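Local structure of peroxiredoxin (Akkermansia muciniphila, 6KHX) at residues L38-K43 with A111-L116; I105-S110 with G132-Y137; L185-H188 with A192-T195. The protein probably reduces hydrogen peroxide and organic hydroperoxides through redox-active cysteines, as a typical 2-Cys peroxiredoxin of the thioredoxin fold. All blocks are in the same frame, centred on the assembly; numbering follows the deposited sequence.

Contact 1 of 3, residues L38-K43 with A111-L116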
loop_
_atom_site.group_PDB
_atom_site.type_symbol
_atom_site.label_atom_id
_atom_site.label_comp_id
_atom_site.label_asym_id
_atom_site.label_seq_id
_atom_site.Cartn_x
_atom_site.Cartn_y
_atom_site.Cartn_z
ATOM N N LEU B 38 9.437 -31.308 -28.180
ATOM C CA LEU B 38 10.409 -30.765 -27.236
ATOM C C LEU B 38 10.335 -31.574 -25.948
ATOM O O LEU B 38 9.268 -31.656 -25.332
ATOM C CB LEU B 38 10.125 -29.285 -26.964
ATOM C CG LEU B 38 10.943 -28.582 -25.878
ATOM C CD1 LEU B 38 12.393 -28.448 -26.318
ATOM C CD2 LEU B 38 10.361 -27.217 -25.523
ATOM N N PHE B 39 11.445 -32.191 -25.545
ATOM C CA PHE B 39 11.423 -32.990 -24.325
ATOM C C PHE B 39 12.562 -32.600 -23.387
ATOM O O PHE B 39 13.704 -32.390 -23.812
ATOM C CB PHE B 39 11.444 -34.512 -24.628
ATOM C CG PHE B 39 12.762 -35.034 -25.122
ATOM C CD1 PHE B 39 13.117 -34.922 -26.454
ATOM C CD2 PHE B 39 13.629 -35.679 -24.255
ATOM C CE1 PHE B 39 14.331 -35.414 -26.908
ATOM C CE2 PHE B 39 14.842 -36.178 -24.704
ATOM C CZ PHE B 39 15.193 -36.044 -26.030
ATOM N N PHE B 40 12.218 -32.499 -22.104
ATOM C CA PHE B 40 13.128 -32.184 -21.013
ATOM C C PHE B 40 13.436 -33.449 -20.222
ATOM O O PHE B 40 12.530 -34.253 -19.952
ATOM C CB PHE B 40 12.507 -31.148 -20.060
ATOM C CG PHE B 40 12.119 -29.850 -20.717
ATOM C CD1 PHE B 40 10.946 -29.746 -21.450
ATOM C CD2 PHE B 40 12.914 -28.722 -20.576
ATOM C CE1 PHE B 40 10.585 -28.554 -22.047
ATOM C CE2 PHE B 40 12.556 -27.523 -21.165
ATOM C CZ PHE B 40 11.389 -27.436 -21.900
ATOM N N TYR B 41 14.695 -33.577 -19.807
ATOM C CA TYR B 41 15.208 -34.607 -18.916
ATOM C C TYR B 41 16.048 -33.947 -17.833
ATOM O O TYR B 41 16.563 -32.842 -18.030
ATOM C CB TYR B 41 16.049 -35.643 -19.679
ATOM C CG TYR B 41 17.293 -35.081 -20.320
ATOM C CD1 TYR B 41 17.235 -34.445 -21.556
ATOM C CD2 TYR B 41 18.529 -35.191 -19.695
ATOM C CE1 TYR B 41 18.372 -33.931 -22.151
ATOM C CE2 TYR B 41 19.671 -34.684 -20.279
ATOM C CZ TYR B 41 19.591 -34.054 -21.506
ATOM O OH TYR B 41 20.733 -33.542 -22.089
ATOM N N PRO B 42 16.223 -34.611 -16.669
ATOM C CA PRO B 42 16.848 -33.933 -15.516
ATOM C C PRO B 42 18.353 -33.705 -15.578
ATOM O O PRO B 42 18.803 -32.583 -15.326
ATOM C CB PRO B 42 16.490 -34.851 -14.337
ATOM C CG PRO B 42 16.195 -36.173 -14.946
ATOM C CD PRO B 42 15.585 -35.881 -16.278
ATOM N N LYS B 43 19.147 -34.731 -15.882
ATOM C CA LYS B 43 20.589 -34.618 -15.696
ATOM C C LYS B 43 21.346 -35.382 -16.775
ATOM O O LYS B 43 21.022 -36.540 -17.057
ATOM C CB LYS B 43 20.988 -35.165 -14.322
ATOM C CG LYS B 43 20.873 -34.192 -13.167
ATOM C CD LYS B 43 21.246 -34.884 -11.867
ATOM C CE LYS B 43 20.722 -34.129 -10.668
ATOM N NZ LYS B 43 20.913 -34.901 -9.418
ATOM N N ALA B 111 11.445 -23.438 -16.315
ATOM C CA ALA B 111 10.451 -22.681 -15.562
ATOM C C ALA B 111 9.283 -22.278 -16.454
ATOM O O ALA B 111 8.117 -22.461 -16.090
ATOM C CB ALA B 111 11.093 -21.451 -14.925
ATOM N N ASP B 112 9.581 -21.739 -17.637
ATOM C CA ASP B 112 8.531 -21.263 -18.534
ATOM C C ASP B 112 7.632 -22.392 -19.012
ATOM O O ASP B 112 6.434 -22.180 -19.233
ATOM C CB ASP B 112 9.160 -20.544 -19.727
ATOM C CG ASP B 112 9.733 -19.194 -19.353
ATOM O OD1 ASP B 112 9.483 -18.752 -18.211
ATOM O OD2 ASP B 112 10.454 -18.591 -20.181
ATOM N N TYR B 113 8.176 -23.598 -19.156
ATOM C CA TYR B 113 7.385 -24.731 -19.605
ATOM C C TYR B 113 6.755 -25.520 -18.461
ATOM O O TYR B 113 6.057 -26.509 -18.718
ATOM C CB TYR B 113 8.249 -25.643 -20.480
ATOM C CG TYR B 113 8.409 -25.118 -21.888
ATOM C CD1 TYR B 113 9.299 -24.086 -22.173
ATOM C CD2 TYR B 113 7.650 -25.635 -22.931
ATOM C CE1 TYR B 113 9.438 -23.595 -23.461
ATOM C CE2 TYR B 113 7.781 -25.151 -24.219
ATOM C CZ TYR B 113 8.676 -24.132 -24.481
ATOM O OH TYR B 113 8.802 -23.658 -25.773
ATOM N N GLY B 114 6.968 -25.102 -17.213
ATOM C CA GLY B 114 6.320 -25.744 -16.082
ATOM C C GLY B 114 6.836 -27.130 -15.751
ATOM O O GLY B 114 6.086 -27.949 -15.209
ATOM N N VAL B 115 8.105 -27.412 -16.051
ATOM C CA VAL B 115 8.704 -28.715 -15.803
ATOM C C VAL B 115 9.832 -28.660 -14.788
ATOM O O VAL B 115 10.456 -29.693 -14.520
ATOM C CB VAL B 115 9.212 -29.351 -17.113
ATOM C CG1 VAL B 115 8.072 -29.510 -18.107
ATOM C CG2 VAL B 115 10.341 -28.513 -17.693
ATOM N N LEU B 116 10.120 -27.495 -14.217
ATOM C CA LEU B 116 11.226 -27.367 -13.276
ATOM C C LEU B 116 10.814 -27.935 -11.926
ATOM O O LEU B 116 9.795 -27.525 -11.363
ATOM C CB LEU B 116 11.643 -25.909 -13.138
ATOM C CG LEU B 116 12.961 -25.693 -12.408
ATOM C CD1 LEU B 116 14.076 -26.412 -13.146
ATOM C CD2 LEU B 116 13.245 -24.213 -12.323
#

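Contact 2 of 3, residues I105-S110 with G132-Y137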
loop_
_atom_site.group_PDB
_atom_site.type_symbol
_atom_site.label_atom_id
_atom_site.label_comp_id
_atom_site.label_asym_id
_atom_site.label_seq_id
_atom_site.Cartn_x
_atom_site.Cartn_y
_atom_site.Cartn_z
ATOM N N ILE B 105 20.663 -23.439 -19.257
ATOM C CA ILE B 105 21.658 -23.223 -18.210
ATOM C C ILE B 105 21.139 -22.292 -17.120
ATOM O O ILE B 105 21.575 -22.384 -15.965
ATOM C CB ILE B 105 22.958 -22.697 -18.843
ATOM C CG1 ILE B 105 24.128 -22.796 -17.861
ATOM C CG2 ILE B 105 22.778 -21.270 -19.340
ATOM C CD1 ILE B 105 25.480 -22.836 -18.549
ATOM N N ASN B 106 20.200 -21.401 -17.444
ATOM C CA ASN B 106 19.617 -20.491 -16.466
ATOM C C ASN B 106 18.347 -21.033 -15.827
ATOM O O ASN B 106 17.807 -20.388 -14.919
ATOM C CB ASN B 106 19.299 -19.142 -17.118
ATOM C CG ASN B 106 20.537 -18.390 -17.533
ATOM O OD1 ASN B 106 21.599 -18.533 -16.927
ATOM N ND2 ASN B 106 20.414 -17.586 -18.578
ATOM N N LYS B 107 17.869 -22.198 -16.267
ATOM C CA LYS B 107 16.637 -22.834 -15.804
ATOM C C LYS B 107 15.385 -22.046 -16.173
ATOM O O LYS B 107 14.293 -22.376 -15.691
ATOM C CB LYS B 107 16.650 -23.081 -14.289
ATOM C CG LYS B 107 17.919 -23.746 -13.804
ATOM C CD LYS B 107 17.833 -24.103 -12.342
ATOM C CE LYS B 107 19.171 -24.578 -11.831
ATOM N NZ LYS B 107 19.542 -25.905 -12.391
ATOM N N THR B 108 15.503 -21.014 -17.013
ATOM C CA THR B 108 14.329 -20.224 -17.370
ATOM C C THR B 108 13.408 -20.971 -18.335
ATOM O O THR B 108 12.187 -20.787 -18.283
ATOM C CB THR B 108 14.750 -18.875 -17.970
ATOM O OG1 THR B 108 15.602 -19.087 -19.097
ATOM C CG2 THR B 108 15.496 -18.029 -16.943
ATOM N N ILE B 109 13.959 -21.806 -19.224
ATOM C CA ILE B 109 13.114 -22.559 -20.148
ATOM C C ILE B 109 12.276 -23.573 -19.381
ATOM O O ILE B 109 11.057 -23.683 -19.579
ATOM C CB ILE B 109 13.968 -23.248 -21.226
ATOM C CG1 ILE B 109 14.901 -22.250 -21.900
ATOM C CG2 ILE B 109 13.073 -23.886 -22.269
ATOM C CD1 ILE B 109 15.872 -22.905 -22.859
ATOM N N SER B 110 12.923 -24.332 -18.496
ATOM C CA SER B 110 12.208 -25.309 -17.687
ATOM C C SER B 110 11.144 -24.632 -16.835
ATOM O O SER B 110 10.056 -25.184 -16.635
ATOM C CB SER B 110 13.197 -26.083 -16.813
ATOM O OG SER B 110 14.214 -26.679 -17.604
ATOM N N GLY B 132 14.909 -29.399 -2.563
ATOM C CA GLY B 132 15.068 -30.237 -3.724
ATOM C C GLY B 132 16.035 -29.640 -4.727
ATOM O O GLY B 132 16.786 -28.701 -4.453
ATOM N N GLU B 133 16.025 -30.227 -5.914
ATOM C CA GLU B 133 16.911 -29.834 -6.995
ATOM C C GLU B 133 16.108 -29.109 -8.066
ATOM O O GLU B 133 15.042 -29.583 -8.476
ATOM C CB GLU B 133 17.599 -31.057 -7.591
ATOM C CG GLU B 133 18.678 -31.647 -6.719
ATOM C CD GLU B 133 19.313 -32.860 -7.360
ATOM O OE1 GLU B 133 18.600 -33.864 -7.576
ATOM O OE2 GLU B 133 20.521 -32.809 -7.657
ATOM N N LEU B 134 16.615 -27.962 -8.514
ATOM C CA LEU B 134 16.002 -27.235 -9.623
ATOM C C LEU B 134 16.503 -27.863 -10.920
ATOM O O LEU B 134 17.380 -27.338 -11.612
ATOM C CB LEU B 134 16.321 -25.746 -9.545
ATOM C CG LEU B 134 15.851 -25.009 -8.286
ATOM C CD1 LEU B 134 16.388 -23.591 -8.272
ATOM C CD2 LEU B 134 14.331 -25.003 -8.175
ATOM N N ILE B 135 15.935 -29.031 -11.236
ATOM C CA ILE B 135 16.192 -29.744 -12.481
ATOM C C ILE B 135 14.848 -30.074 -13.115
ATOM O O ILE B 135 13.801 -30.033 -12.464
ATOM C CB ILE B 135 17.020 -31.032 -12.279
ATOM C CG1 ILE B 135 16.306 -31.986 -11.323
ATOM C CG2 ILE B 135 18.412 -30.711 -11.750
ATOM C CD1 ILE B 135 17.126 -33.218 -10.991
ATOM N N ALA B 136 14.886 -30.390 -14.407
ATOM C CA ALA B 136 13.662 -30.616 -15.167
ATOM C C ALA B 136 13.153 -32.044 -14.998
ATOM O O ALA B 136 13.927 -33.005 -15.020
ATOM C CB ALA B 136 13.893 -30.324 -16.650
ATOM N N TYR B 137 11.837 -32.172 -14.833
ATOM C CA TYR B 137 11.176 -33.464 -14.912
ATOM C C TYR B 137 11.106 -33.925 -16.369
ATOM O O TYR B 137 11.432 -33.185 -17.303
ATOM C CB TYR B 137 9.767 -33.386 -14.323
ATOM C CG TYR B 137 9.684 -33.556 -12.821
ATOM C CD1 TYR B 137 10.011 -34.770 -12.218
ATOM C CD2 TYR B 137 9.250 -32.517 -12.002
ATOM C CE1 TYR B 137 9.923 -34.936 -10.841
ATOM C CE2 TYR B 137 9.158 -32.675 -10.626
ATOM C CZ TYR B 137 9.498 -33.886 -10.054
ATOM O OH TYR B 137 9.408 -34.054 -8.692
#

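Contact 3 of 3, residues L185-H188 with A192-T195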
loop_
_atom_site.group_PDB
_atom_site.type_symbol
_atom_site.label_atom_id
_atom_site.label_comp_id
_atom_site.label_asym_id
_atom_site.label_seq_id
_atom_site.Cartn_x
_atom_site.Cartn_y
_atom_site.Cartn_z
ATOM N N LEU B 185 -10.390 -42.149 -28.992
ATOM C CA LEU B 185 -9.481 -42.845 -28.092
ATOM C C LEU B 185 -8.756 -43.976 -28.811
ATOM O O LEU B 185 -9.363 -44.748 -29.559
ATOM C CB LEU B 185 -10.260 -43.394 -26.900
ATOM C CG LEU B 185 -9.451 -44.164 -25.861
ATOM C CD1 LEU B 185 -8.747 -43.222 -24.909
ATOM C CD2 LEU B 185 -10.371 -45.088 -25.104
ATOM N N GLY B 186 -7.447 -44.057 -28.594
ATOM C CA GLY B 186 -6.634 -45.114 -29.162
ATOM C C GLY B 186 -6.444 -45.049 -30.658
ATOM O O GLY B 186 -5.953 -46.019 -31.247
ATOM N N TRP B 187 -6.776 -43.922 -31.286
ATOM C CA TRP B 187 -6.677 -43.812 -32.733
ATOM C C TRP B 187 -5.226 -43.906 -33.191
ATOM O O TRP B 187 -4.316 -43.354 -32.564
ATOM C CB TRP B 187 -7.302 -42.499 -33.201
ATOM C CG TRP B 187 -7.221 -42.296 -34.684
ATOM C CD1 TRP B 187 -8.155 -42.653 -35.616
ATOM C CD2 TRP B 187 -6.157 -41.665 -35.405
ATOM N NE1 TRP B 187 -7.729 -42.296 -36.874
ATOM C CE2 TRP B 187 -6.507 -41.685 -36.772
ATOM C CE3 TRP B 187 -4.939 -41.087 -35.029
ATOM C CZ2 TRP B 187 -5.685 -41.155 -37.761
ATOM C CZ3 TRP B 187 -4.118 -40.562 -36.014
ATOM C CH2 TRP B 187 -4.496 -40.600 -37.365
ATOM N N HIS B 188 -5.018 -44.616 -34.300
ATOM C CA HIS B 188 -3.726 -44.704 -34.960
ATOM C C HIS B 188 -3.902 -44.375 -36.434
ATOM O O HIS B 188 -5.005 -44.451 -36.979
ATOM C CB HIS B 188 -3.079 -46.096 -34.808
ATOM C CG HIS B 188 -2.638 -46.413 -33.412
ATOM N ND1 HIS B 188 -3.500 -46.883 -32.443
ATOM C CD2 HIS B 188 -1.419 -46.330 -32.825
ATOM C CE1 HIS B 188 -2.831 -47.073 -31.317
ATOM N NE2 HIS B 188 -1.567 -46.744 -31.522
ATOM N N ALA B 192 -10.183 -45.346 -38.528
ATOM C CA ALA B 192 -11.271 -44.407 -38.760
ATOM C C ALA B 192 -11.256 -43.291 -37.725
ATOM O O ALA B 192 -11.241 -43.551 -36.517
ATOM C CB ALA B 192 -12.613 -45.134 -38.723
ATOM N N ALA B 193 -11.256 -42.044 -38.201
ATOM C CA ALA B 193 -11.419 -40.894 -37.320
ATOM C C ALA B 193 -12.904 -40.575 -37.191
ATOM O O ALA B 193 -13.741 -41.471 -37.334
ATOM C CB ALA B 193 -10.633 -39.689 -37.830
ATOM N N MET B 194 -13.255 -39.316 -36.941
ATOM C CA MET B 194 -14.642 -38.989 -36.641
ATOM C C MET B 194 -14.954 -37.558 -37.053
ATOM O O MET B 194 -14.119 -36.662 -36.901
ATOM C CB MET B 194 -14.929 -39.178 -35.148
ATOM C CG MET B 194 -16.330 -38.787 -34.714
ATOM S SD MET B 194 -16.470 -38.863 -32.922
ATOM C CE MET B 194 -15.468 -40.311 -32.610
ATOM N N THR B 195 -16.161 -37.356 -37.577
ATOM C CA THR B 195 -16.657 -36.020 -37.881
ATOM C C THR B 195 -17.181 -35.346 -36.616
ATOM O O THR B 195 -18.068 -35.893 -35.953
ATOM C CB THR B 195 -17.771 -36.097 -38.920
ATOM O OG1 THR B 195 -17.249 -36.639 -40.138
ATOM C CG2 THR B 195 -18.361 -34.726 -39.183
#

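Contact 1 of 3, residues L38-K43 with A111-L116
Tyr-113, just past helix 108-112, meets both Leu-38 and Phe-40 of strand 35-40, which lies between strands 68-74 and 138-143. The CD2 methyl of Leu-38 comes in over one face of the tyrosine ring, 3.9 Å from the centroid of Tyr-113, a CH-pi contact. The nearest ring atom is CE2 of Tyr-113, 3.6 Å from CD2 of Leu-38. With CG swung opposite the backbone N (chi1 173°), Leu-38 sends this branch out from the strand, and its side chain crosses the tyrosine at about a right angle. Toward the base of the same ring stands Phe-40, whose CZ is 3.8 Å from CG of Tyr-113. The two rings meet obliquely, their planes at 47°. A tyrosine suits this place because its hydroxyl reaches beyond the apolar patch to bond the carbonyl O of Pro-9, while its ring also meets Phe-141 of the adjacent strand edge-to-face. In this thioredoxin-fold domain the chain just after helix 108-112 thus packs against the side of strand 35-40 that bears Leu-38 and Phe-40. Gly-114 closes the helix in a Schellman motif: its positive phi, a conformation that glycine adopts with little strain, lets the chain turn, and its N bonds the carbonyl O of Ala-111 at 3.1 Å. The turn brings Val-115 back to the strand. CG2 of this compact, branched residue sits over a face of Phe-40, 3.9 Å from the ring centroid and only 16° off the normal, making a second CH-pi contact.

Contact 2 of 3, residues I105-S110 with G132-Y137
The carbonyl O of Leu-134 receives the ammonium group of Lys-107, NZ to O at 2.7 Å, and the approach is nearly head-on, with a C=O...N angle of 162°. Ile-105 O of this chain accepts a bond from Lys-107 NZ of a neighbouring subunit, so the ammonium group here probably reaches across the interface in the same way. Lysine fits because its stem is apolar until the very end: the chain runs extended to CE and then bends at chi4 (-70°), turning NZ onto the carbonyl while CD of Lys-107 rests 3.6 Å from CB of Leu-134. Leu-134 is the centre of an inverse gamma turn, a sharp bend in the loop that carries the carbonyl. Asn-106 adds to the subunit interface by bonding Leu-134 and Gly-132 of the neighbouring subunit. A turn of helix beyond Lys-107, Ser-110 has OG 3.8 Å from the CB of Ala-136, a plain van der Waals touch that suits a small methyl; the hydroxyl finds its hydrogen bond with Asp-104 instead. Lys-107 itself takes the N-cap position of helix 108-112. The start of that helix is thus set against the loop between strands 128-131 and 138-143, with Phe-40 of strand 35-40 touching both Ser-110 and Ala-136.

Contact 3 of 3, residues L185-H188 with A192-T195
Two irregular segments of the C-terminal region face each other with the alpha carbons of Trp-187 and Ala-193 7.2 Å apart, and no hydrogen bond joins their backbones. They are the two limbs of a loop between helix 163-179 and helix 198-209, in the C-terminal domain of the 1-Cys peroxiredoxin type. Trp-187 carries the contact. A chi1 of 179° puts its ring system beside the carbonyl carbon and reaching across to the other limb, where the five-membered ring presents CD1 to the carbonyl O of Ala-192. The oxygen of Ala-192 lies at the edge of the indole, near its plane, 3.3 Å from CD1 of Trp-187, a close polar approach to a C-H rather than a hydrogen bond. The indole N-H is engaged next door, since NE1 bonds the carbonyl O of Glu-191. A tryptophan suits this place by joining a broad ring surface to one donor: the ring also touches Asp-171 and Ala-172 of helix 163-179 and meets the ring of His-175. Were the indole cut back to an alanine, the Glu-191 carbonyl would probably lose its donor and a gap would be likely to open against helix 163-179. Across the contact a small side chain is in place, the methyl of Ala-193 fitting between the indole, His-175 and Glu-181. Within 185-188, His-188 ND1 makes a weak bond to Gly-186 O at 2.9 Å. At the indole nitrogen, CB of Ala-193 comes to 4.0 Å from NE1 of Trp-187.

Contacts 1 and 2 form one continuous region, their centres about 7 Å apart, and share helix 108-112. Their segments alternate along the chain and are tied directly: Lys-43 NZ meets Glu-133 OE2 in a 2.8 Å salt bridge, and Val-115 O and Tyr-137 N, 2.9 Å apart, probably form a hydrogen bond. Tyr-41 and Pro-42 of contact 1 touch Cys-49, probably the peroxidatic cysteine, as it ends the family's PxxxTxxC motif. A calcium ion lies about 5 Å from the side chain of Lys-107. Contact 3 stands apart, its centre about 30 Å from that of contact 1 and about 36 Å from that of contact 2; Leu-185 N bonds Thr-51 OG1 of another subunit.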